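Serine-rich Repeat Adhesion Glycoprotein (Srr1) (Streptococcus agalactiae, PDB 4MBO) binds fibrinogen as a surface adhesin of the bacterium, probably through the dock, lock and latch mechanism known from related adhesins. Local coordinates at residues K11-S14 with S15-Q18; Y248-P251 with E252-D255; Y262-G266 with S267-I271; T300-D303 with I304-Y308. All coordinates share one frame; numbering follows the deposited sequence. Where two conformers were deposited one is given.

Contact 1: residues K11-S14 with S15-Q18; sequences KDVS and SELQ
Glu16 folds back onto Val13 in a tight turn that an Asx turn at Asp12 leads into, shortly before strand 20-25 of the Ig-like N-terminal part. The backbone N of Glu16 donates to Val13 O (2.9 Å, 160°). Along the Glu16 side chain, CB leans on Val13 CG2 at 3.5 Å and lies as near to Val13 O. A chi1 of -176° sends CG away from the backbone N, and the extended chain then slants across the valine: CG and CD pass Val13 CG2 more loosely, and Glu16 OE1 at the end comes within 3.1 Å of Val13 CG2, a snug approach of oxygen to methyl. Next along, Leu17 sets CG against Ser14 O at 3.5 Å while its side chain packs on Phe49, Ile51 and Phe60. Water 1 joins the two halves by donating to Asp12 O and accepting from Ser15 N. Asp12 OD2 hydrogen-bonds to Thr61 OG1 and Ser14 OG to Thr61 N, on strand 59-64. Asp12 OD1 takes the backbone N-H of Ser14 almost in line with its own C-O bond (2.8 Å), and accepts from Ser14 OG on its syn lone pair at 2.7 Å.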
ATOM      1  N   LYS A  11      -7.244 -29.101  16.763  1.00 58.48           N
ATOM      2  CA  LYS A  11      -5.821 -28.763  16.606  1.00 49.54           C
ATOM      3  C   LYS A  11      -5.408 -27.285  16.745  1.00 44.19           C
ATOM      4  O   LYS A  11      -4.198 -27.020  16.641  1.00 28.55           O
ATOM      5  CB  LYS A  11      -5.274 -29.324  15.295  1.00 50.98           C
ATOM      6  CG  LYS A  11      -5.267 -30.834  15.241  1.00 53.34           C
ATOM      7  CD  LYS A  11      -5.519 -31.315  13.826  1.00 50.72           C
ATOM      8  CE  LYS A  11      -5.004 -32.732  13.633  1.00 53.87           C
ATOM      9  NZ  LYS A  11      -5.425 -33.724  14.659  1.00 55.17           N
ATOM     10  N   ASP A  12      -6.374 -26.351  16.917  1.00 41.08           N
ATOM     11  CA  ASP A  12      -6.041 -24.937  17.217  1.00 40.20           C
ATOM     12  C   ASP A  12      -5.855 -24.855  18.742  1.00 42.64           C
ATOM     13  O   ASP A  12      -6.823 -24.992  19.513  1.00 40.82           O
ATOM     14  CB  ASP A  12      -7.081 -23.898  16.726  1.00 38.88           C
ATOM     15  CG  ASP A  12      -6.642 -22.426  17.043  1.00 40.66           C
ATOM     16  OD1 ASP A  12      -6.200 -22.193  18.172  1.00 39.26           O
ATOM     17  OD2 ASP A  12      -6.701 -21.507  16.184  1.00 34.66           O
ATOM     18  N   VAL A  13      -4.608 -24.623  19.145  1.00 39.27           N
ATOM     19  CA  VAL A  13      -4.189 -24.573  20.555  1.00 39.22           C
ATOM     20  C   VAL A  13      -4.198 -23.167  21.207  1.00 36.47           C
ATOM     21  O   VAL A  13      -3.696 -23.007  22.328  1.00 33.88           O
ATOM     22  CB  VAL A  13      -2.774 -25.225  20.723  1.00 38.85           C
ATOM     23  CG1 VAL A  13      -1.650 -24.441  20.007  1.00 35.03           C
ATOM     24  CG2 VAL A  13      -2.441 -25.403  22.189  1.00 46.27           C
ATOM     25  N   SER A  14      -4.814 -22.171  20.548  1.00 29.43           N
ATOM     26  CA  SER A  14      -4.842 -20.802  21.077  1.00 29.31           C
ATOM     27  C   SER A  14      -5.450 -20.724  22.468  1.00 33.33           C
ATOM     28  O   SER A  14      -5.098 -19.820  23.257  1.00 31.11           O
ATOM     29  CB  SER A  14      -5.673 -19.874  20.180  1.00 29.05           C
ATOM     30  OG  SER A  14      -5.190 -19.778  18.845  1.00 21.92           O
ATOM     31  N   SER A  15      -6.407 -21.623  22.744  1.00 35.06           N
ATOM     32  CA  SER A  15      -7.093 -21.639  24.048  1.00 37.34           C
ATOM     33  C   SER A  15      -6.245 -22.211  25.201  1.00 38.13           C
ATOM     34  O   SER A  15      -6.655 -22.092  26.370  1.00 39.12           O
ATOM     35  CB  SER A  15      -8.435 -22.391  23.950  1.00 38.51           C
ATOM     36  OG  SER A  15      -8.233 -23.764  23.666  1.00 40.66           O
ATOM     37  N   GLU A  16      -5.082 -22.806  24.882  1.00 34.85           N
ATOM     38  CA  GLU A  16      -4.175 -23.448  25.889  1.00 34.84           C
ATOM     39  C   GLU A  16      -2.903 -22.620  26.196  1.00 32.37           C
ATOM     40  O   GLU A  16      -2.045 -22.999  27.029  1.00 29.97           O
ATOM     41  CB  GLU A  16      -3.732 -24.821  25.377  1.00 39.38           C
ATOM     42  CG  GLU A  16      -2.890 -25.634  26.347  1.00 43.45           C
ATOM     43  CD  GLU A  16      -2.502 -27.008  25.810  1.00 48.86           C
ATOM     44  OE1 GLU A  16      -2.824 -27.328  24.641  1.00 50.40           O
ATOM     45  OE2 GLU A  16      -1.868 -27.774  26.575  1.00 48.04           O
ATOM     46  N   LEU A  17      -2.744 -21.527  25.474  1.00 27.78           N
ATOM     47  CA  LEU A  17      -1.600 -20.665  25.683  1.00 24.35           C
ATOM     48  C   LEU A  17      -1.704 -20.041  27.058  1.00 23.87           C
ATOM     49  O   LEU A  17      -2.806 -19.719  27.493  1.00 23.85           O
ATOM     50  CB  LEU A  17      -1.591 -19.578  24.599  1.00 22.18           C
ATOM     51  CG  LEU A  17      -1.603 -20.085  23.159  1.00 23.08           C
ATOM     52  CD1 LEU A  17      -1.551 -18.940  22.188  1.00 23.79           C
ATOM     53  CD2 LEU A  17      -0.456 -21.037  22.904  1.00 27.28           C
ATOM     54  N   GLN A  18      -0.574 -19.853  27.737  1.00 22.78           N
ATOM     55  CA  GLN A  18      -0.534 -19.259  29.062  1.00 23.99           C
ATOM     56  C   GLN A  18       0.270 -17.967  29.076  1.00 21.59           C
ATOM     57  O   GLN A  18       1.093 -17.735  28.191  1.00 19.63           O
ATOM     58  CB  GLN A  18       0.131 -20.243  30.039  1.00 26.56           C
ATOM     59  CG  GLN A  18      -0.532 -21.615  30.127  1.00 30.49           C
ATOM     60  CD  GLN A  18      -1.898 -21.561  30.768  1.00 36.93           C
ATOM     61  OE1 GLN A  18      -2.084 -20.915  31.806  1.00 44.43           O
ATOM     62  NE2 GLN A  18      -2.861 -22.252  30.176  1.00 41.89           N
TER
HETATM   63  O   HOH W   1      -8.145 -22.577  20.759  1.00 45.44           O

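Contact 2: residues Y248-P251 with E252-D255; sequences YDSP and EFED
Ser250 O accepts a nearly straight hydrogen bond from Phe253 N (3.2 Å, 165°). The serine hydroxyl works on the same bend: at chi1 85° OG is tucked between the backbone N and the carbonyl carbon, where Glu252 N can make a weak bond to it at 3.4 Å. That oxygen also lies at the edge of the Phe253 ring, in its plane, 3.7 Å from CD2. One face of this phenyl ring receives Tyr248, whose CD1 sits 3.6 Å above the plane and off centre, toward the rim. Tyr248 comes edge first, CD1 and CE1 both meeting the CE1-CZ side of the phenyl, with the ring planes turned 71° apart and the centroids separated by 5.0 Å. Nearer the backbone, Phe253 CB rests on Tyr248 O at 3.5 Å. The phenol OH hydrogen-bonds to Met244 O, fixing the far end of the tyrosine. Leu233 and Val285, from strands 229-235 and 283-290, touch both aromatic side chains, and Glu252 O is hydrogen-bonded to Thr235 OG1. The whole is a type I beta turn, Ser250 to Phe253, with Pro251 and Glu252 at its corners, leading into strand 254-255, with a T-shaped (edge-to-face) aromatic pair, Tyr248 edge to Phe253 face, beside it.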
ATOM      1  N   TYR A 248      -9.734  -2.030  -9.995  1.00 24.25           N
ATOM      2  CA  TYR A 248      -9.729  -1.314 -11.264  1.00 23.16           C
ATOM      3  C   TYR A 248     -10.528  -2.035 -12.347  1.00 27.32           C
ATOM      4  O   TYR A 248     -10.680  -1.502 -13.444  1.00 28.58           O
ATOM      5  CB  TYR A 248      -8.316  -1.043 -11.723  1.00 22.77           C
ATOM      6  CG  TYR A 248      -7.625  -0.021 -10.881  1.00 20.03           C
ATOM      7  CD1 TYR A 248      -8.030   1.307 -10.912  1.00 19.92           C
ATOM      8  CD2 TYR A 248      -6.542  -0.358 -10.074  1.00 19.07           C
ATOM      9  CE1 TYR A 248      -7.388   2.255 -10.138  1.00 18.22           C
ATOM     10  CE2 TYR A 248      -5.921   0.580  -9.286  1.00 17.80           C
ATOM     11  CZ  TYR A 248      -6.330   1.889  -9.356  1.00 17.20           C
ATOM     12  OH  TYR A 248      -5.714   2.816  -8.576  1.00 16.15           O
ATOM     13  N   ASP A 249     -11.003  -3.236 -12.031  1.00 27.91           N
ATOM     14  CA  ASP A 249     -11.843  -3.998 -12.971  1.00 34.30           C
ATOM     15  C   ASP A 249     -13.335  -3.745 -12.752  1.00 35.22           C
ATOM     16  O   ASP A 249     -14.164  -4.391 -13.380  1.00 39.91           O
ATOM     17  CB  ASP A 249     -11.547  -5.502 -12.867  1.00 36.21           C
ATOM     18  CG  ASP A 249     -10.285  -5.905 -13.599  1.00 40.56           C
ATOM     19  OD1 ASP A 249     -10.033  -5.367 -14.703  1.00 44.02           O
ATOM     20  OD2 ASP A 249      -9.557  -6.794 -13.092  1.00 48.60           O
ATOM     21  N   SER A 250     -13.682  -2.777 -11.911  1.00 33.08           N
ATOM     22  CA  SER A 250     -15.068  -2.507 -11.621  1.00 34.89           C
ATOM     23  C   SER A 250     -15.697  -1.707 -12.763  1.00 32.31           C
ATOM     24  O   SER A 250     -14.975  -1.130 -13.582  1.00 28.98           O
ATOM     25  CB  SER A 250     -15.201  -1.754 -10.300  1.00 36.70           C
ATOM     26  OG  SER A 250     -15.038  -0.363 -10.459  1.00 36.44           O
ATOM     27  N   PRO A 251     -17.038  -1.657 -12.808  1.00 31.41           N
ATOM     28  CA  PRO A 251     -17.801  -0.905 -13.813  1.00 31.96           C
ATOM     29  C   PRO A 251     -17.526   0.602 -13.841  1.00 29.93           C
ATOM     30  O   PRO A 251     -17.815   1.272 -14.837  1.00 28.51           O
ATOM     31  CB  PRO A 251     -19.257  -1.128 -13.386  1.00 34.64           C
ATOM     32  CG  PRO A 251     -19.246  -2.384 -12.594  1.00 34.27           C
ATOM     33  CD  PRO A 251     -17.929  -2.401 -11.892  1.00 32.66           C
ATOM     34  N   GLU A 252     -16.957   1.142 -12.765  1.00 27.74           N
ATOM     35  CA  GLU A 252     -16.705   2.569 -12.704  1.00 29.41           C
ATOM     36  C   GLU A 252     -15.486   2.978 -13.517  1.00 24.37           C
ATOM     37  O   GLU A 252     -15.292   4.165 -13.752  1.00 25.78           O
ATOM     38  CB  GLU A 252     -16.523   3.006 -11.258  1.00 33.29           C
ATOM     39  CG  GLU A 252     -17.650   2.581 -10.316  1.00 39.49           C
ATOM     40  CD  GLU A 252     -19.040   3.012 -10.764  1.00 48.92           C
ATOM     41  OE1 GLU A 252     -19.159   3.940 -11.607  1.00 55.19           O
ATOM     42  OE2 GLU A 252     -20.033   2.421 -10.253  1.00 56.24           O
ATOM     43  N   PHE A 253     -14.676   2.005 -13.933  1.00 21.92           N
ATOM     44  CA  PHE A 253     -13.457   2.283 -14.717  1.00 21.03           C
ATOM     45  C   PHE A 253     -13.582   1.773 -16.140  1.00 21.23           C
ATOM     46  O   PHE A 253     -14.117   0.688 -16.368  1.00 23.39           O
ATOM     47  CB  PHE A 253     -12.226   1.629 -14.081  1.00 20.75           C
ATOM     48  CG  PHE A 253     -11.807   2.259 -12.783  1.00 21.77           C
ATOM     49  CD1 PHE A 253     -10.930   3.319 -12.774  1.00 20.60           C
ATOM     50  CD2 PHE A 253     -12.286   1.784 -11.578  1.00 25.29           C
ATOM     51  CE1 PHE A 253     -10.529   3.909 -11.600  1.00 21.88           C
ATOM     52  CE2 PHE A 253     -11.883   2.367 -10.380  1.00 24.95           C
ATOM     53  CZ  PHE A 253     -11.023   3.432 -10.389  1.00 22.93           C
ATOM     54  N   GLU A 254     -13.163   2.594 -17.096  1.00 19.99           N
ATOM     55  CA  GLU A 254     -13.155   2.209 -18.492  1.00 20.03           C
ATOM     56  C   GLU A 254     -11.722   2.184 -18.937  1.00 18.73           C
ATOM     57  O   GLU A 254     -10.994   3.150 -18.705  1.00 18.57           O
ATOM     58  CB  GLU A 254     -13.890   3.268 -19.326  1.00 21.33           C
ATOM     59  CG  GLU A 254     -13.959   2.909 -20.774  1.00 22.49           C
ATOM     60  CD  GLU A 254     -14.655   3.949 -21.629  1.00 25.34           C
ATOM     61  OE1 GLU A 254     -14.863   5.131 -21.199  1.00 25.20           O
ATOM     62  OE2 GLU A 254     -14.957   3.576 -22.774  1.00 24.02           O
ATOM     63  N   ASP A 255     -11.331   1.138 -19.640  1.00 18.29           N
ATOM     64  CA  ASP A 255      -9.956   1.050 -20.150  1.00 18.38           C
ATOM     65  C   ASP A 255      -9.828   1.820 -21.477  1.00 18.66           C
ATOM     66  O   ASP A 255     -10.458   1.461 -22.482  1.00 20.25           O
ATOM     67  CB  ASP A 255      -9.567  -0.404 -20.329  1.00 19.30           C
ATOM     68  CG  ASP A 255      -8.094  -0.600 -20.580  1.00 20.46           C
ATOM     69  OD1 ASP A 255      -7.512   0.129 -21.405  1.00 19.92           O
ATOM     70  OD2 ASP A 255      -7.547  -1.547 -19.957  1.00 22.25           O
TER

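Contact 3: residues Y262-G266 with S267-I271; sequences YTNDG and SKITI
Thr263 and Thr270 lie side by side on one face of a beta hairpin, pointing the same way, with Thr263 OG1 against Thr270 CB at 3.3 Å. Water 2 sits beside them, hydrogen-bonded to both hydroxyls and donating to Lys268 O. Between their backbones, Thr263 N donates to Thr270 O (3.0 Å) and Thr270 N to Thr263 O (2.9 Å). The short strands 262-264 and 269-271 are antiparallel, their directions 166° apart. On the other face, Tyr262 and Asn264 each slant across Ile269, the tyrosine at its CG2 branch and the asparagine at CG1. Tyr262 CD1 touches Ile269 CG2 at 3.9 Å, and the flat amide of Asn264 brings CG to 3.7 Å from Ile269 CG1. The tyrosine ring turns its edge to Asn264 CB, while Tyr262 CB leans on Ile271 CG1. Val230, Leu225 and Ala228 extend this apolar side.

At the tip, Asn264 OD1 accepts from Gly266 N in an Asx turn, and its ND2 holds Leu225 O. Gly266 has a positive phi, a backbone shape that glycine adopts readily. Asp265 N donates to Lys268 O at 3.2 Å. With chi1 at 69°, CG of Asp265 lies between its backbone N and carbonyl carbon, which brings the carboxylate back over the bend. Asp265 OD1 takes the N-H of Lys268 close to head-on and that of Ser267 from the anti side, 31° out of the carboxylate plane, each nitrogen 2.8 Å away. Two backbone N-H groups thus share one carboxylate oxygen, which would be expected to favour the charged form of Asp265 and pins the turn at the end of an edge strand.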
ATOM      1  N   TYR A 262       1.503   6.418 -26.208  1.00 18.82           N
ATOM      2  CA  TYR A 262       2.534   7.105 -25.485  1.00 18.15           C
ATOM      3  C   TYR A 262       3.880   6.824 -26.091  1.00 17.50           C
ATOM      4  O   TYR A 262       4.063   5.833 -26.817  1.00 18.86           O
ATOM      5  CB  TYR A 262       2.503   6.691 -24.012  1.00 18.77           C
ATOM      6  CG  TYR A 262       2.832   5.222 -23.743  1.00 19.77           C
ATOM      7  CD1 TYR A 262       4.146   4.787 -23.602  1.00 19.80           C
ATOM      8  CD2 TYR A 262       1.817   4.253 -23.645  1.00 22.17           C
ATOM      9  CE1 TYR A 262       4.458   3.432 -23.400  1.00 22.26           C
ATOM     10  CE2 TYR A 262       2.117   2.904 -23.429  1.00 22.45           C
ATOM     11  CZ  TYR A 262       3.432   2.496 -23.311  1.00 22.47           C
ATOM     12  OH  TYR A 262       3.801   1.191 -23.077  1.00 24.99           O
ATOM     13  N   THR A 263       4.824   7.717 -25.819  1.00 16.05           N
ATOM     14  CA  THR A 263       6.213   7.504 -26.209  1.00 15.53           C
ATOM     15  C   THR A 263       6.977   7.087 -24.956  1.00 15.09           C
ATOM     16  O   THR A 263       6.578   7.399 -23.819  1.00 15.31           O
ATOM     17  CB  THR A 263       6.872   8.747 -26.836  1.00 16.93           C
ATOM     18  OG1 THR A 263       6.820   9.830 -25.935  1.00 17.48           O
ATOM     19  CG2 THR A 263       6.174   9.127 -28.095  1.00 17.93           C
ATOM     20  N   ASN A 264       8.057   6.348 -25.162  1.00 15.53           N
ATOM     21  CA  ASN A 264       8.842   5.844 -24.017  1.00 15.95           C
ATOM     22  C   ASN A 264      10.268   5.684 -24.499  1.00 16.25           C
ATOM     23  O   ASN A 264      10.562   4.798 -25.331  1.00 17.64           O
ATOM     24  CB  ASN A 264       8.262   4.509 -23.552  1.00 16.05           C
ATOM     25  CG  ASN A 264       9.004   3.900 -22.392  1.00 17.98           C
ATOM     26  OD1 ASN A 264      10.013   4.420 -21.939  1.00 17.19           O
ATOM     27  ND2 ASN A 264       8.490   2.755 -21.903  1.00 18.34           N
ATOM     28  N   ASP A 265      11.156   6.546 -24.018  1.00 16.47           N
ATOM     29  CA  ASP A 265      12.570   6.449 -24.390  1.00 18.65           C
ATOM     30  C   ASP A 265      13.403   5.705 -23.359  1.00 18.97           C
ATOM     31  O   ASP A 265      14.640   5.735 -23.416  1.00 18.83           O
ATOM     32  CB  ASP A 265      13.176   7.844 -24.670  1.00 20.90           C
ATOM     33  CG  ASP A 265      13.314   8.712 -23.410  1.00 23.56           C
ATOM     34  OD1 ASP A 265      12.983   8.259 -22.300  1.00 20.97           O
ATOM     35  OD2 ASP A 265      13.798   9.875 -23.552  1.00 26.81           O
ATOM     36  N   GLY A 266      12.723   5.043 -22.431  1.00 17.83           N
ATOM     37  CA  GLY A 266      13.365   4.308 -21.356  1.00 18.69           C
ATOM     38  C   GLY A 266      13.548   5.093 -20.087  1.00 19.35           C
ATOM     39  O   GLY A 266      13.756   4.501 -19.010  1.00 22.93           O
ATOM     40  N   SER A 267      13.542   6.413 -20.204  1.00 18.34           N
ATOM     41  CA  SER A 267      13.703   7.314 -19.073  1.00 20.56           C
ATOM     42  C   SER A 267      12.440   8.134 -18.793  1.00 18.59           C
ATOM     43  O   SER A 267      12.208   8.539 -17.645  1.00 18.68           O
ATOM     44  CB  SER A 267      14.905   8.229 -19.300  1.00 24.57           C
ATOM     45  OG  SER A 267      16.122   7.457 -19.267  1.00 27.31           O
ATOM     46  N   LYS A 268      11.646   8.399 -19.827  0.50 17.50           N
ATOM     47  CA  LYS A 268      10.380   9.137 -19.689  0.50 17.35           C
ATOM     48  C   LYS A 268       9.326   8.502 -20.543  0.50 16.77           C
ATOM     49  O   LYS A 268       9.586   8.140 -21.688  0.50 16.97           O
ATOM     50  CB  LYS A 268      10.441  10.585 -20.202  0.50 20.06           C
ATOM     51  CG  LYS A 268      11.241  11.595 -19.427  0.50 22.19           C
ATOM     52  CD  LYS A 268      11.005  13.001 -19.995  0.50 22.24           C
ATOM     53  CE  LYS A 268      11.000  13.032 -21.518  0.50 22.10           C
ATOM     54  NZ  LYS A 268      11.162  14.416 -22.086  0.50 23.15           N
ATOM     55  N   ILE A 269       8.125   8.455 -19.997  1.00 15.63           N
ATOM     56  CA  ILE A 269       6.904   8.036 -20.703  1.00 15.61           C
ATOM     57  C   ILE A 269       6.099   9.330 -20.877  1.00 15.18           C
ATOM     58  O   ILE A 269       5.895  10.089 -19.910  1.00 15.28           O
ATOM     59  CB  ILE A 269       6.108   7.009 -19.888  1.00 16.34           C
ATOM     60  CG1 ILE A 269       6.829   5.669 -19.935  1.00 17.32           C
ATOM     61  CG2 ILE A 269       4.670   6.873 -20.385  1.00 15.68           C
ATOM     62  CD1 ILE A 269       6.310   4.659 -18.934  1.00 17.76           C
ATOM     63  N   THR A 270       5.671   9.613 -22.110  1.00 13.93           N
ATOM     64  CA  THR A 270       4.948  10.821 -22.422  1.00 13.63           C
ATOM     65  C   THR A 270       3.612  10.472 -23.059  1.00 13.31           C
ATOM     66  O   THR A 270       3.547   9.808 -24.092  1.00 14.80           O
ATOM     67  CB  THR A 270       5.740  11.699 -23.432  1.00 14.77           C
ATOM     68  OG1 THR A 270       7.026  12.035 -22.870  1.00 16.78           O
ATOM     69  CG2 THR A 270       4.992  12.981 -23.730  1.00 15.77           C
ATOM     70  N   ILE A 271       2.537  10.898 -22.405  1.00 12.63           N
ATOM     71  CA  ILE A 271       1.163  10.686 -22.843  1.00 13.32           C
ATOM     72  C   ILE A 271       0.539  12.004 -23.242  1.00 14.54           C
ATOM     73  O   ILE A 271       0.409  12.894 -22.411  1.00 15.04           O
ATOM     74  CB  ILE A 271       0.296  10.089 -21.713  1.00 14.05           C
ATOM     75  CG1 ILE A 271       0.881   8.748 -21.283  1.00 15.32           C
ATOM     76  CG2 ILE A 271      -1.128   9.890 -22.198  1.00 15.34           C
ATOM     77  CD1 ILE A 271       0.408   8.280 -19.904  1.00 16.43           C
TER
HETATM   78  O   HOH W   2       8.706   9.899 -23.774  1.00 17.67           O

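Contact 4: residues T300-D303 with I304-Y308; sequences TVSD and INQTY
Thr300 CG2 meets Gln306 OE1 at 3.7 Å, the two side chains crossing at about a right angle where strand 295-302 runs into the loop to strand 309-316, a beta hairpin with a type I turn from Asp303 to Gln306. Gln306 NE2 hydrogen-bonds to Tyr298 OH. Thr300 OG1, which is also hydrogen-bonded to Ile212 N, donates to Ser302 OG, and Val301 faces the other way, onto strands 169-181 and 186-202. Ser302 then passes the chain of bonds on, its OG donating to Asp303 O at 2.7 Å. That carbonyl oxygen accepts a second bond from Gln306 N (3.1 Å). Ser302 CB presses close to Tyr308 O.

Asp303 is buried and holds the loop together. At chi1 63° its carboxylate is folded in over the turn, and OD1 accepts Thr307 N on the syn lone pair at 2.7 Å. Tyr308 N reaches the same oxygen from above the carboxylate plane (3.1 Å). One face of the Tyr308 ring lies against the aspartate, Tyr308 CZ touching Asp303 CB at 3.6 Å and Asp303 CG standing over the face, off toward the rim. The phenol is tied to Leu206 O, and Phe202 packs edge-to-face with the ring. So many donors around one carboxylate would be expected to stabilise its negative charge. OD2 receives weak bonds from Thr307 OG1 and Asn305 N, and a firmer one from water 3 at 2.7 Å, which in turn accepts from Asn305 ND2.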
ATOM      1  N   THR A 300       3.480  14.121 -14.146  1.00 15.30           N
ATOM      2  CA  THR A 300       2.990  15.466 -14.344  1.00 14.86           C
ATOM      3  C   THR A 300       1.652  15.512 -15.059  1.00 14.33           C
ATOM      4  O   THR A 300       1.216  14.537 -15.638  1.00 14.51           O
ATOM      5  CB  THR A 300       3.927  16.296 -15.261  1.00 15.27           C
ATOM      6  OG1 THR A 300       3.787  15.863 -16.626  1.00 16.11           O
ATOM      7  CG2 THR A 300       5.371  16.243 -14.829  1.00 18.73           C
ATOM      8  N   VAL A 301       1.054  16.702 -15.018  1.00 14.74           N
ATOM      9  CA  VAL A 301       0.040  17.102 -15.964  1.00 14.86           C
ATOM     10  C   VAL A 301       0.656  18.452 -16.408  1.00 14.48           C
ATOM     11  O   VAL A 301       0.669  19.431 -15.612  1.00 15.50           O
ATOM     12  CB  VAL A 301      -1.354  17.265 -15.387  1.00 15.31           C
ATOM     13  CG1 VAL A 301      -2.263  17.874 -16.437  1.00 16.76           C
ATOM     14  CG2 VAL A 301      -1.905  15.932 -14.961  1.00 15.95           C
ATOM     15  N   SER A 302       1.227  18.489 -17.611  1.00 15.20           N
ATOM     16  CA  SER A 302       2.047  19.640 -18.009  1.00 15.65           C
ATOM     17  C   SER A 302       2.172  19.712 -19.494  1.00 16.36           C
ATOM     18  O   SER A 302       1.585  18.922 -20.209  1.00 16.43           O
ATOM     19  CB  SER A 302       3.487  19.453 -17.452  1.00 16.61           C
ATOM     20  OG  SER A 302       4.155  18.294 -18.042  1.00 16.14           O
ATOM     21  N   ASP A 303       2.944  20.691 -19.956  1.00 16.09           N
ATOM     22  CA  ASP A 303       3.348  20.708 -21.344  1.00 17.63           C
ATOM     23  C   ASP A 303       4.457  19.641 -21.510  1.00 17.81           C
ATOM     24  O   ASP A 303       4.957  19.063 -20.517  1.00 17.51           O
ATOM     25  CB  ASP A 303       3.861  22.092 -21.726  1.00 18.25           C
ATOM     26  CG  ASP A 303       5.090  22.475 -20.954  1.00 20.89           C
ATOM     27  OD1 ASP A 303       5.099  22.365 -19.732  1.00 20.41           O
ATOM     28  OD2 ASP A 303       6.074  22.911 -21.603  1.00 25.09           O
ATOM     29  N   ILE A 304       4.826  19.356 -22.752  1.00 19.77           N
ATOM     30  CA  ILE A 304       5.779  18.294 -23.012  1.00 21.16           C
ATOM     31  C   ILE A 304       7.156  18.576 -22.397  1.00 21.43           C
ATOM     32  O   ILE A 304       7.865  17.641 -22.057  1.00 24.30           O
ATOM     33  CB  ILE A 304       5.836  18.023 -24.516  1.00 23.70           C
ATOM     34  CG1 ILE A 304       6.294  16.596 -24.776  1.00 28.31           C
ATOM     35  CG2 ILE A 304       6.674  19.081 -25.227  1.00 24.79           C
ATOM     36  CD1 ILE A 304       6.157  16.132 -26.204  1.00 30.29           C
ATOM     37  N   ASN A 305       7.479  19.871 -22.208  1.00 23.17           N
ATOM     38  CA  ASN A 305       8.759  20.361 -21.663  1.00 24.96           C
ATOM     39  C   ASN A 305       8.733  20.540 -20.123  1.00 22.13           C
ATOM     40  O   ASN A 305       9.719  20.927 -19.539  1.00 21.51           O
ATOM     41  CB  ASN A 305       9.139  21.721 -22.333  1.00 27.78           C
ATOM     42  CG  ASN A 305       9.490  21.598 -23.825  1.00 32.42           C
ATOM     43  OD1 ASN A 305      10.449  20.943 -24.195  1.00 37.81           O
ATOM     44  ND2 ASN A 305       8.736  22.287 -24.674  1.00 35.40           N
ATOM     45  N   GLN A 306       7.609  20.242 -19.480  1.00 19.97           N
ATOM     46  CA  GLN A 306       7.470  20.354 -18.010  1.00 20.75           C
ATOM     47  C   GLN A 306       7.823  21.743 -17.522  1.00 21.85           C
ATOM     48  O   GLN A 306       8.591  21.917 -16.575  1.00 22.56           O
ATOM     49  CB  GLN A 306       8.346  19.332 -17.297  1.00 21.78           C
ATOM     50  CG  GLN A 306       8.160  17.926 -17.777  1.00 23.79           C
ATOM     51  CD  GLN A 306       8.933  16.958 -16.910  1.00 24.41           C
ATOM     52  OE1 GLN A 306       8.877  17.028 -15.674  1.00 27.99           O
ATOM     53  NE2 GLN A 306       9.612  16.061 -17.535  1.00 25.36           N
ATOM     54  N   THR A 307       7.282  22.722 -18.233  1.00 20.08           N
ATOM     55  CA  THR A 307       7.473  24.102 -17.966  1.00 21.53           C
ATOM     56  C   THR A 307       6.355  24.712 -17.095  1.00 19.53           C
ATOM     57  O   THR A 307       6.569  25.696 -16.389  1.00 22.32           O
ATOM     58  CB  THR A 307       7.538  24.833 -19.321  1.00 23.70           C
ATOM     59  OG1 THR A 307       8.560  24.210 -20.120  1.00 29.18           O
ATOM     60  CG2 THR A 307       7.852  26.285 -19.119  1.00 27.09           C
ATOM     61  N   TYR A 308       5.153  24.193 -17.261  1.00 16.64           N
ATOM     62  CA  TYR A 308       3.989  24.654 -16.494  1.00 17.15           C
ATOM     63  C   TYR A 308       3.041  23.478 -16.270  1.00 17.52           C
ATOM     64  O   TYR A 308       3.053  22.497 -17.031  1.00 16.97           O
ATOM     65  CB  TYR A 308       3.268  25.856 -17.155  1.00 17.74           C
ATOM     66  CG  TYR A 308       3.099  25.728 -18.662  1.00 16.99           C
ATOM     67  CD1 TYR A 308       2.028  25.054 -19.210  1.00 17.45           C
ATOM     68  CD2 TYR A 308       4.030  26.287 -19.518  1.00 16.70           C
ATOM     69  CE1 TYR A 308       1.885  24.937 -20.574  1.00 17.94           C
ATOM     70  CE2 TYR A 308       3.909  26.194 -20.890  1.00 17.77           C
ATOM     71  CZ  TYR A 308       2.836  25.514 -21.420  1.00 18.49           C
ATOM     72  OH  TYR A 308       2.666  25.441 -22.801  1.00 20.93           O
TER
HETATM   73  O   HOH W   3       6.065  22.627 -24.337  1.00 38.51           O

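How the contacts relate
From the N terminus the four contacts come in series, none nested in or crossing another. Contact 1 bends the chain just before strand 20-25 and pins it to strands 43-51 and 59-64 in the Ig-like part, far from the rest: its centre is about 60 Å from that of contact 4. The others belong to the fibrinogen-binding adhesin family region. Contact 2 closes the turn into strand 254-255, and contact 3 forms the hairpin of strands 262-264 and 269-272, with centres about 24 Å apart. Contact 4 closes the loop between strands 295-302 and 309-316. Contacts 3 and 4 reach one five-stranded sheet and touch, Thr270 CG2 lying 4.0 Å from Ile304 CG1.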